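Local coordinates for sulfur carrier protein CysO (Mycobacterium tuberculosis, PDB 3DWG) that probably donates sulfur, in its C-terminally thiocarboxylated form, to the CysM-dependent pathway of cysteine biosynthesis, at residues Y62-D67 with D80-T85. Numbering follows the deposited sequence.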
ATOM      1  N   TYR C  62     -16.130  17.127  17.734  1.00 16.32           N
ATOM      2  CA  TYR C  62     -16.799  15.924  17.283  1.00 15.90           C
ATOM      3  C   TYR C  62     -17.678  15.344  18.407  1.00 17.19           C
ATOM      4  O   TYR C  62     -17.294  15.384  19.556  1.00 18.05           O
ATOM      5  CB  TYR C  62     -15.745  14.877  16.854  1.00 16.63           C
ATOM      6  CG  TYR C  62     -14.684  15.403  15.914  1.00 16.68           C
ATOM      7  CD1 TYR C  62     -13.581  16.066  16.413  1.00 15.60           C
ATOM      8  CD2 TYR C  62     -14.795  15.238  14.537  1.00 18.25           C
ATOM      9  CE1 TYR C  62     -12.643  16.585  15.591  1.00 19.28           C
ATOM     10  CE2 TYR C  62     -13.820  15.769  13.669  1.00 14.83           C
ATOM     11  CZ  TYR C  62     -12.747  16.398  14.230  1.00 16.44           C
ATOM     12  OH  TYR C  62     -11.719  16.962  13.487  1.00 18.81           O
ATOM     13  N   VAL C  63     -18.876  14.918  18.037  1.00 17.33           N
ATOM     14  CA  VAL C  63     -19.787  14.246  18.982  1.00 18.62           C
ATOM     15  C   VAL C  63     -19.843  12.818  18.464  1.00 19.07           C
ATOM     16  O   VAL C  63     -20.227  12.605  17.302  1.00 19.43           O
ATOM     17  CB  VAL C  63     -21.218  14.905  18.955  1.00 19.28           C
ATOM     18  CG1 VAL C  63     -22.188  14.027  19.754  1.00 19.61           C
ATOM     19  CG2 VAL C  63     -21.160  16.323  19.513  1.00 20.33           C
ATOM     20  N   ASN C  64     -19.487  11.851  19.322  1.00 20.90           N
ATOM     21  CA  ASN C  64     -19.358  10.422  18.904  1.00 21.46           C
ATOM     22  C   ASN C  64     -18.628  10.271  17.543  1.00 20.24           C
ATOM     23  O   ASN C  64     -19.083   9.584  16.618  1.00 22.12           O
ATOM     24  CB  ASN C  64     -20.678   9.705  18.854  1.00 21.85           C
ATOM     25  CG  ASN C  64     -21.345   9.677  20.195  1.00 24.33           C
ATOM     26  OD1 ASN C  64     -20.680   9.616  21.230  1.00 28.07           O
ATOM     27  ND2 ASN C  64     -22.671   9.774  20.185  1.00 28.19           N
ATOM     28  N   ASP C  65     -17.543  11.028  17.447  1.00 19.69           N
ATOM     29  CA  ASP C  65     -16.651  10.987  16.291  1.00 20.91           C
ATOM     30  C   ASP C  65     -17.128  11.717  15.044  1.00 19.24           C
ATOM     31  O   ASP C  65     -16.419  11.745  14.043  1.00 19.82           O
ATOM     32  CB  ASP C  65     -16.263   9.545  15.959  1.00 21.60           C
ATOM     33  CG  ASP C  65     -15.358   8.921  17.059  1.00 25.01           C
ATOM     34  OD1 ASP C  65     -14.720   9.697  17.816  1.00 26.66           O
ATOM     35  OD2 ASP C  65     -15.296   7.671  17.151  1.00 30.26           O
ATOM     36  N   GLU C  66     -18.284  12.396  15.116  1.00 18.85           N
ATOM     37  CA  GLU C  66     -18.811  13.104  13.977  1.00 19.42           C
ATOM     38  C   GLU C  66     -18.650  14.603  14.098  1.00 16.85           C
ATOM     39  O   GLU C  66     -19.071  15.182  15.085  1.00 18.16           O
ATOM     40  CB  GLU C  66     -20.297  12.740  13.742  1.00 18.69           C
ATOM     41  CG  GLU C  66     -20.515  11.198  13.671  1.00 26.45           C
ATOM     42  CD  GLU C  66     -21.893  10.766  13.191  1.00 28.01           C
ATOM     43  OE1 GLU C  66     -22.258   9.614  13.548  1.00 31.54           O
ATOM     44  OE2 GLU C  66     -22.587  11.589  12.493  1.00 32.99           O
ATOM     45  N   ASP C  67     -18.036  15.207  13.105  1.00 16.79           N
ATOM     46  CA  ASP C  67     -17.732  16.626  13.092  1.00 17.14           C
ATOM     47  C   ASP C  67     -19.026  17.438  13.151  1.00 16.61           C
ATOM     48  O   ASP C  67     -19.839  17.334  12.274  1.00 17.18           O
ATOM     49  CB  ASP C  67     -16.970  16.946  11.799  1.00 17.42           C
ATOM     50  CG  ASP C  67     -16.442  18.351  11.743  1.00 21.19           C
ATOM     51  OD1 ASP C  67     -16.973  19.324  12.348  1.00 18.49           O
ATOM     52  OD2 ASP C  67     -15.486  18.572  10.988  1.00 24.50           O
ATOM     53  N   ASP C  80     -27.142  11.384  26.689  1.00 30.59           N
ATOM     54  CA  ASP C  80     -26.397  10.778  27.776  1.00 31.25           C
ATOM     55  C   ASP C  80     -25.438   9.669  27.291  1.00 29.85           C
ATOM     56  O   ASP C  80     -25.787   8.849  26.444  1.00 31.39           O
ATOM     57  CB  ASP C  80     -27.404  10.195  28.776  1.00 31.43           C
ATOM     58  CG  ASP C  80     -26.781   9.842  30.109  1.00 36.69           C
ATOM     59  OD1 ASP C  80     -25.990  10.633  30.670  1.00 39.66           O
ATOM     60  OD2 ASP C  80     -27.120   8.747  30.619  1.00 42.95           O
ATOM     61  N   GLY C  81     -24.221   9.652  27.817  1.00 29.79           N
ATOM     62  CA  GLY C  81     -23.221   8.691  27.421  1.00 28.71           C
ATOM     63  C   GLY C  81     -22.383   9.067  26.196  1.00 28.95           C
ATOM     64  O   GLY C  81     -21.421   8.358  25.851  1.00 28.32           O
ATOM     65  N   ASP C  82     -22.736  10.173  25.540  1.00 26.35           N
ATOM     66  CA  ASP C  82     -21.966  10.576  24.343  1.00 25.79           C
ATOM     67  C   ASP C  82     -20.566  11.048  24.721  1.00 24.58           C
ATOM     68  O   ASP C  82     -20.313  11.427  25.870  1.00 23.72           O
ATOM     69  CB  ASP C  82     -22.651  11.700  23.563  1.00 25.56           C
ATOM     70  CG  ASP C  82     -23.858  11.259  22.792  1.00 23.91           C
ATOM     71  OD1 ASP C  82     -24.179  10.062  22.666  1.00 28.21           O
ATOM     72  OD2 ASP C  82     -24.480  12.170  22.217  1.00 26.98           O
ATOM     73  N   SER C  83     -19.645  10.982  23.749  1.00 22.82           N
ATOM     74  CA  SER C  83     -18.295  11.524  23.886  1.00 23.36           C
ATOM     75  C   SER C  83     -18.260  12.781  23.043  1.00 21.75           C
ATOM     76  O   SER C  83     -18.817  12.815  21.921  1.00 23.31           O
ATOM     77  CB  SER C  83     -17.265  10.583  23.246  1.00 23.78           C
ATOM     78  OG  SER C  83     -17.515  10.469  21.834  1.00 29.95           O
ATOM     79  N   VAL C  84     -17.594  13.769  23.586  1.00 19.66           N
ATOM     80  CA  VAL C  84     -17.315  14.985  22.853  1.00 19.14           C
ATOM     81  C   VAL C  84     -15.795  15.185  22.795  1.00 18.71           C
ATOM     82  O   VAL C  84     -15.106  15.106  23.842  1.00 19.63           O
ATOM     83  CB  VAL C  84     -17.985  16.259  23.520  1.00 17.97           C
ATOM     84  CG1 VAL C  84     -17.527  17.499  22.819  1.00 18.23           C
ATOM     85  CG2 VAL C  84     -19.515  16.107  23.465  1.00 20.12           C
ATOM     86  N   THR C  85     -15.256  15.400  21.576  1.00 16.92           N
ATOM     87  CA  THR C  85     -13.799  15.534  21.389  1.00 18.46           C
ATOM     88  C   THR C  85     -13.472  16.918  20.834  1.00 16.83           C
ATOM     89  O   THR C  85     -14.032  17.305  19.811  1.00 17.02           O
ATOM     90  CB  THR C  85     -13.333  14.469  20.371  1.00 19.78           C
ATOM     91  OG1 THR C  85     -13.776  13.172  20.803  1.00 21.92           O
ATOM     92  CG2 THR C  85     -11.782  14.524  20.197  1.00 19.57           C
TER
HETATM   93  O   HOH W   1     -16.243  12.183  19.933  1.00 26.33           O
HETATM   94  O   HOH W   2     -15.325   9.676  20.605  1.00 44.89           O
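Two antiparallel strands of the ubiquitin-like (ThiS family) sheet pair here, 59-63 against 83-88, just where the first turns back through a type I' hairpin, Val63 to Glu66. Tyr62 and Thr85 form a hydrogen-bonded pair, Tyr62 N to Thr85 O at 3.0 Å and Thr85 N to Tyr62 O at 2.9 Å. Val63 and Val84 follow as a non-hydrogen-bonded pair; their CG2 methyls meet loosely at 4.3 Å, and both side chains also pack on Ile78. Asn64 N then reaches Ser83 O at 2.9 Å as the chain leaves the strand. From there the side chain of Asn64 prolongs the pairing into the turn. With CG anti to its carbonyl carbon (chi1 -61°), its amide lies across the start of the other strand: OD1 accepts a nearly straight bond from Ser83 N at 3.0 Å. Water 1 accepts a hydrogen bond from Asp65 N, donates weakly to Ser83 O and contacts Thr85 OG1, while a second water joins Ser83 OG to Asp65 OD1. That same carboxylate oxygen makes a salt bridge to a basic side chain of another protein's chain, placing the hairpin at the partner interface. Asp82 OD2 accepts a hydrogen bond from Ala79 N, and OD1 takes that of Asn64. The amide and carboxylate planes stand 85° apart, and Asn64 ND2 drops onto Asp82 OD1 from above the carboxylate plane at 2.9 Å.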